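PDB 3EEY: putative rRNA methylase from Clostridium thermocellum ATCC 27405, which binds S-adenosylmethionine and probably acts as a methyltransferase of the Rossmann-like class, with ribosomal RNA as its presumed substrate. Local coordinates for residues H83-D87 against Q120-A125; K95-L101 against I134-Y140. One frame throughout, in Å; residues are numbered along the deposited sequence.

Overall arrangement
The two contacts illustrate how a Rossmann-like methyltransferase couples its sheet to its cofactor. Contact 2 joins the parallel strands 94-101 and 133-139 in the middle of the sheet, its centre about 3 Å from the centre of the chain. The centre of contact 1 lies about 12 Å from that of contact 2; it sets the loop that reads the adenine against helix 115-128, the helix that links those two strands. They meet directly: Ala121 CB lies 3.7 Å from Phe99 CE1, and Ala125 CB lies 3.8 Å from Val97 CG2. S-adenosylmethionine spans both, its adenine at His83 and Gln84 of contact 1, its methionine part beside Asn100 of contact 2.

Contact 1: H83-D87 against Q120-A125; sequences HQNMD and QALSKA. With SAM (S-adenosylmethionine), chain K.
Ala121 presents its methyl group to His83, CB standing 3.5 Å from the imidazole CD2, while the adenine of S-adenosylmethionine covers a face of the same ring with N1 3.2 Å above its centre. The backbone of His83 reads that base as well: its N-H reaches adenine N1 at 2.9 Å and 161°. Beside it the amide oxygen of Gln84 accepts from N6, OE1 to N6 being 3.1 Å in a nearly straight bond of 171°. A bend at chi2 (-90°) turns the Gln84 amide back to the base, while CB of Gln84 packs on CB of Gln120. The donor N6 and acceptor N1 are thus both matched, a pattern suited to adenine.

One layer out, Lys124, bent at chi2 and chi4, reaches across the turn between Gln84 and Asp87. Its NZ donates to Gln84 O at 3.1 Å, almost in line with the carbonyl, and its CE passes 3.4 Å from Asp87 OD2; the two charges stay too far apart for a salt bridge, though their attraction probably helps hold the lysine. Met86 and Lys124 run alongside each other with opposite headings, and the Met86 sulfur SD packs 3.9 Å from Ala125 CA. A hydrogen bond from His83 ND1 to Ala29 O helps fix the rotation of the ring against the adenine. The 3-10 turn after strand 76-79 lies along one flank of helix 115-128, whose Ala121 and Ala125 also pack on strand 94-101 and whose Leu122 reaches strand 133-139 and helix 148-157.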
# COMPACT_ATOMS: atom_id res chain seq x y z
N HIS A 83 -15.72 1.13 20.99
CA HIS A 83 -14.27 1.22 20.87
C HIS A 83 -13.74 2.60 21.24
O HIS A 83 -12.57 2.73 21.59
CB HIS A 83 -13.77 0.79 19.47
CG HIS A 83 -14.57 1.32 18.32
ND1 HIS A 83 -14.83 0.57 17.19
CD2 HIS A 83 -15.17 2.52 18.11
CE1 HIS A 83 -15.54 1.29 16.34
NE2 HIS A 83 -15.76 2.48 16.87
N GLN A 84 -14.60 3.61 21.16
CA GLN A 84 -14.28 4.96 21.65
C GLN A 84 -13.94 5.00 23.15
O GLN A 84 -13.32 5.95 23.62
CB GLN A 84 -15.41 5.95 21.33
CG GLN A 84 -16.72 5.74 22.08
CD GLN A 84 -17.68 4.80 21.36
OE1 GLN A 84 -17.28 3.97 20.55
NE2 GLN A 84 -18.96 4.94 21.67
N ASN A 85 -14.33 3.95 23.87
CA ASN A 85 -14.08 3.85 25.31
C ASN A 85 -12.98 2.85 25.66
O ASN A 85 -12.93 2.38 26.80
CB ASN A 85 -15.37 3.46 26.04
CG ASN A 85 -16.50 4.45 25.84
OD1 ASN A 85 -16.32 5.66 25.96
ND2 ASN A 85 -17.68 3.92 25.55
N MET A 86 -12.11 2.53 24.69
CA MET A 86 -11.11 1.47 24.86
C MET A 86 -10.07 1.77 25.95
O MET A 86 -9.47 0.84 26.51
CB MET A 86 -10.45 1.06 23.51
CG MET A 86 -9.37 1.99 22.94
SD MET A 86 -8.41 1.35 21.55
CE MET A 86 -9.71 1.09 20.35
N ASP A 87 -9.89 3.05 26.25
CA ASP A 87 -8.93 3.50 27.27
C ASP A 87 -9.37 3.19 28.71
O ASP A 87 -8.54 3.18 29.62
CB ASP A 87 -8.65 5.00 27.12
CG ASP A 87 -9.91 5.85 27.20
OD1 ASP A 87 -10.99 5.41 26.75
OD2 ASP A 87 -9.82 6.98 27.72
N GLN A 120 -12.81 9.22 17.61
CA GLN A 120 -12.49 9.08 19.04
C GLN A 120 -11.66 7.84 19.33
O GLN A 120 -10.62 7.93 19.98
CB GLN A 120 -13.77 9.00 19.87
CG GLN A 120 -14.35 10.29 20.33
CD GLN A 120 -15.38 10.06 21.40
OE1 GLN A 120 -15.03 9.70 22.53
NE2 GLN A 120 -16.65 10.24 21.05
N ALA A 121 -12.13 6.67 18.86
CA ALA A 121 -11.42 5.40 19.05
C ALA A 121 -10.04 5.40 18.41
O ALA A 121 -9.10 4.84 18.97
CB ALA A 121 -12.21 4.25 18.51
N LEU A 122 -9.94 6.03 17.23
CA LEU A 122 -8.64 6.18 16.56
C LEU A 122 -7.65 7.01 17.37
O LEU A 122 -6.48 6.67 17.43
CB LEU A 122 -8.80 6.76 15.15
CG LEU A 122 -9.34 5.82 14.07
CD1 LEU A 122 -9.80 6.63 12.86
CD2 LEU A 122 -8.32 4.78 13.68
N SER A 123 -8.13 8.09 18.00
CA SER A 123 -7.29 8.88 18.92
C SER A 123 -6.83 8.06 20.12
O SER A 123 -5.66 8.14 20.51
CB SER A 123 -8.04 10.11 19.43
OG SER A 123 -8.85 10.68 18.42
N LYS A 124 -7.76 7.29 20.69
CA LYS A 124 -7.48 6.44 21.85
C LYS A 124 -6.48 5.35 21.48
O LYS A 124 -5.54 5.09 22.23
CB LYS A 124 -8.77 5.81 22.40
CG LYS A 124 -9.82 6.78 22.96
CD LYS A 124 -9.21 7.87 23.85
CE LYS A 124 -10.24 8.59 24.73
NZ LYS A 124 -11.65 8.49 24.27
N ALA A 125 -6.69 4.72 20.33
CA ALA A 125 -5.79 3.69 19.82
C ALA A 125 -4.40 4.25 19.54
O ALA A 125 -3.41 3.60 19.84
CB ALA A 125 -6.36 3.04 18.58
N SAM K . -13.94 -7.59 11.83
CA SAM K . -15.39 -7.96 11.76
C SAM K . -15.60 -9.42 11.37
O SAM K . -16.67 -9.84 10.92
OXT SAM K . -14.68 -10.23 11.50
CB SAM K . -16.15 -7.00 10.86
CG SAM K . -16.58 -5.73 11.58
SD SAM K . -18.16 -5.05 10.99
CE SAM K . -17.65 -4.38 9.39
C5' SAM K . -18.30 -3.58 12.05
C4' SAM K . -18.62 -3.98 13.49
O4' SAM K . -18.35 -2.91 14.38
C3' SAM K . -20.08 -4.37 13.68
O3' SAM K . -20.13 -5.63 14.32
C2' SAM K . -20.66 -3.29 14.57
O2' SAM K . -21.66 -3.77 15.45
C1' SAM K . -19.42 -2.81 15.31
N9 SAM K . -19.53 -1.43 15.84
C8 SAM K . -20.34 -0.41 15.40
N7 SAM K . -20.11 0.67 16.19
C5 SAM K . -19.17 0.34 17.11
C6 SAM K . -18.57 1.04 18.15
N6 SAM K . -18.87 2.31 18.41
N1 SAM K . -17.64 0.40 18.94
C2 SAM K . -17.29 -0.92 18.72
N3 SAM K . -17.88 -1.60 17.68
C4 SAM K . -18.81 -0.98 16.90

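Contact 2: K95-L101 against I134-Y140; sequences KAVMFNL and IITVVIY. With SAM (S-adenosylmethionine), chain K.
Phe99 lies alongside Ile135, both pointing to the same face of the sheet and packing on helix 115-128, and the methyl CG2 of the isoleucine meets the ring edge at CD2, 3.7 Å away. The ring is carried there by a CG anti to the carbonyl carbon (chi1 -75°). Further along the same face Leu101, which also touches Thr113, crosses Val137 at a slant and runs beside Ile139, its CD1 touching CG1 of each.

Beneath these side chains the strands are parallel, 8° apart, and bonded by alternating backbone N-H and C=O groups from Lys95 O to Leu101 N. They are the fourth and fifth strands of the Rossmann-like sheet, joined through helix 115-128 in a beta-alpha-beta crossover.

On the other face Met98 lies next to Thr136, CG 3.8 Å from OG1, and packs on helices 8-19 and 35-44. A water donates to Phe99 O at 2.9 Å and is hydrogen-bonded to Thr136 OG1 at 2.7 Å, giving the buried hydroxyl a partner. Nearer the cofactor, the planes of the Asn100 amide and the Tyr140 ring are 40° apart, and Asn100 OD1 comes within 3.1 Å of Tyr140 CE2, a close van der Waals approach. Asn100 O approaches the transferable methyl CE of S-adenosylmethionine to 3.4 Å.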
# COMPACT_ATOMS: atom_id res chain seq x y z
N LYS A 95 0.41 -3.30 20.74
CA LYS A 95 1.21 -3.43 19.52
C LYS A 95 0.40 -3.11 18.27
O LYS A 95 0.92 -2.50 17.34
CB LYS A 95 1.81 -4.84 19.42
CG LYS A 95 2.95 -4.98 18.41
CD LYS A 95 4.20 -4.20 18.84
CE LYS A 95 5.46 -4.77 18.22
NZ LYS A 95 5.79 -6.12 18.78
N ALA A 96 -0.87 -3.51 18.26
CA ALA A 96 -1.70 -3.35 17.08
C ALA A 96 -3.17 -3.17 17.42
O ALA A 96 -3.63 -3.63 18.45
CB ALA A 96 -1.52 -4.52 16.14
N VAL A 97 -3.88 -2.45 16.55
CA VAL A 97 -5.33 -2.29 16.65
C VAL A 97 -5.92 -2.48 15.26
O VAL A 97 -5.42 -1.93 14.29
CB VAL A 97 -5.75 -0.90 17.22
CG1 VAL A 97 -7.23 -0.88 17.58
CG2 VAL A 97 -4.94 -0.52 18.44
N MET A 98 -6.98 -3.27 15.15
CA MET A 98 -7.64 -3.47 13.87
C MET A 98 -9.03 -2.82 13.87
O MET A 98 -9.84 -3.07 14.77
CB MET A 98 -7.73 -4.97 13.52
CG MET A 98 -6.39 -5.70 13.36
SD MET A 98 -6.54 -7.44 12.87
CE MET A 98 -6.64 -7.36 11.10
N PHE A 99 -9.28 -1.98 12.88
CA PHE A 99 -10.61 -1.41 12.63
C PHE A 99 -11.15 -1.95 11.32
O PHE A 99 -10.46 -1.97 10.30
CB PHE A 99 -10.55 0.11 12.53
CG PHE A 99 -10.38 0.80 13.84
CD1 PHE A 99 -11.49 1.22 14.57
CD2 PHE A 99 -9.12 1.03 14.35
CE1 PHE A 99 -11.32 1.86 15.78
CE2 PHE A 99 -8.95 1.67 15.56
CZ PHE A 99 -10.04 2.08 16.28
N ASN A 100 -12.41 -2.37 11.36
CA ASN A 100 -13.12 -2.80 10.17
C ASN A 100 -14.44 -2.04 10.13
O ASN A 100 -15.37 -2.37 10.87
CB ASN A 100 -13.32 -4.31 10.24
CG ASN A 100 -13.33 -4.96 8.89
OD1 ASN A 100 -14.35 -4.97 8.21
ND2 ASN A 100 -12.19 -5.51 8.48
N LEU A 101 -14.53 -1.02 9.29
CA LEU A 101 -15.61 -0.03 9.38
C LEU A 101 -16.82 -0.34 8.51
O LEU A 101 -16.69 -0.56 7.32
CB LEU A 101 -15.08 1.36 9.03
CG LEU A 101 -13.90 1.93 9.82
CD1 LEU A 101 -13.70 3.38 9.41
CD2 LEU A 101 -14.18 1.83 11.31
N ILE A 134 1.12 -0.61 15.11
CA ILE A 134 0.32 -0.36 13.90
C ILE A 134 -1.18 -0.37 14.15
O ILE A 134 -1.67 -1.12 14.97
CB ILE A 134 0.72 -1.34 12.74
CG1 ILE A 134 0.09 -0.91 11.40
CG2 ILE A 134 0.33 -2.80 13.05
CD1 ILE A 134 1.07 -0.74 10.28
N ILE A 135 -1.90 0.51 13.47
CA ILE A 135 -3.35 0.44 13.38
C ILE A 135 -3.67 0.20 11.92
O ILE A 135 -3.14 0.89 11.06
CB ILE A 135 -4.04 1.75 13.85
CG1 ILE A 135 -3.75 2.02 15.32
CG2 ILE A 135 -5.57 1.70 13.61
CD1 ILE A 135 -3.79 3.48 15.71
N THR A 136 -4.51 -0.80 11.64
CA THR A 136 -5.07 -0.95 10.30
C THR A 136 -6.56 -0.60 10.31
O THR A 136 -7.27 -0.94 11.25
CB THR A 136 -4.86 -2.38 9.74
OG1 THR A 136 -5.56 -3.32 10.55
CG2 THR A 136 -3.38 -2.73 9.71
N VAL A 137 -7.00 0.12 9.29
CA VAL A 137 -8.40 0.54 9.15
C VAL A 137 -8.88 0.13 7.75
O VAL A 137 -8.44 0.69 6.74
CB VAL A 137 -8.57 2.07 9.34
CG1 VAL A 137 -10.04 2.46 9.45
CG2 VAL A 137 -7.81 2.57 10.56
N VAL A 138 -9.74 -0.88 7.68
CA VAL A 138 -10.39 -1.22 6.42
C VAL A 138 -11.70 -0.42 6.37
O VAL A 138 -12.57 -0.59 7.21
CB VAL A 138 -10.64 -2.75 6.27
CG1 VAL A 138 -11.25 -3.06 4.91
CG2 VAL A 138 -9.33 -3.52 6.42
N ILE A 139 -11.81 0.48 5.39
CA ILE A 139 -12.96 1.36 5.28
C ILE A 139 -13.88 0.86 4.18
O ILE A 139 -13.50 0.82 3.01
CB ILE A 139 -12.55 2.83 4.98
CG1 ILE A 139 -11.62 3.37 6.07
CG2 ILE A 139 -13.79 3.72 4.84
CD1 ILE A 139 -10.94 4.70 5.73
N TYR A 140 -15.09 0.46 4.57
CA TYR A 140 -16.15 0.14 3.61
C TYR A 140 -17.08 1.32 3.50
O TYR A 140 -17.34 2.01 4.49
CB TYR A 140 -16.96 -1.06 4.06
CG TYR A 140 -16.18 -2.34 4.14
CD1 TYR A 140 -16.26 -3.29 3.13
CD2 TYR A 140 -15.39 -2.63 5.26
CE1 TYR A 140 -15.56 -4.49 3.22
CE2 TYR A 140 -14.69 -3.82 5.35
CZ TYR A 140 -14.77 -4.75 4.33
OH TYR A 140 -14.07 -5.93 4.42
N SAM K . -13.94 -7.59 11.83
CA SAM K . -15.39 -7.96 11.76
C SAM K . -15.60 -9.42 11.37
O SAM K . -16.67 -9.84 10.92
OXT SAM K . -14.68 -10.23 11.50
CB SAM K . -16.15 -7.00 10.86
CG SAM K . -16.58 -5.73 11.58
SD SAM K . -18.16 -5.05 10.99
CE SAM K . -17.65 -4.38 9.39
C5' SAM K . -18.30 -3.58 12.05
C4' SAM K . -18.62 -3.98 13.49
O4' SAM K . -18.35 -2.91 14.38
C3' SAM K . -20.08 -4.37 13.68
O3' SAM K . -20.13 -5.63 14.32
C2' SAM K . -20.66 -3.29 14.57
O2' SAM K . -21.66 -3.77 15.45
C1' SAM K . -19.42 -2.81 15.31
N9 SAM K . -19.53 -1.43 15.84
C8 SAM K . -20.34 -0.41 15.40
N7 SAM K . -20.11 0.67 16.19
C5 SAM K . -19.17 0.34 17.11
C6 SAM K . -18.57 1.04 18.15
N6 SAM K . -18.87 2.31 18.41
N1 SAM K . -17.64 0.40 18.94
C2 SAM K . -17.29 -0.92 18.72
N3 SAM K . -17.88 -1.60 17.68
C4 SAM K . -18.81 -0.98 16.90
O HOH W 1 -8.21 -3.76 10.15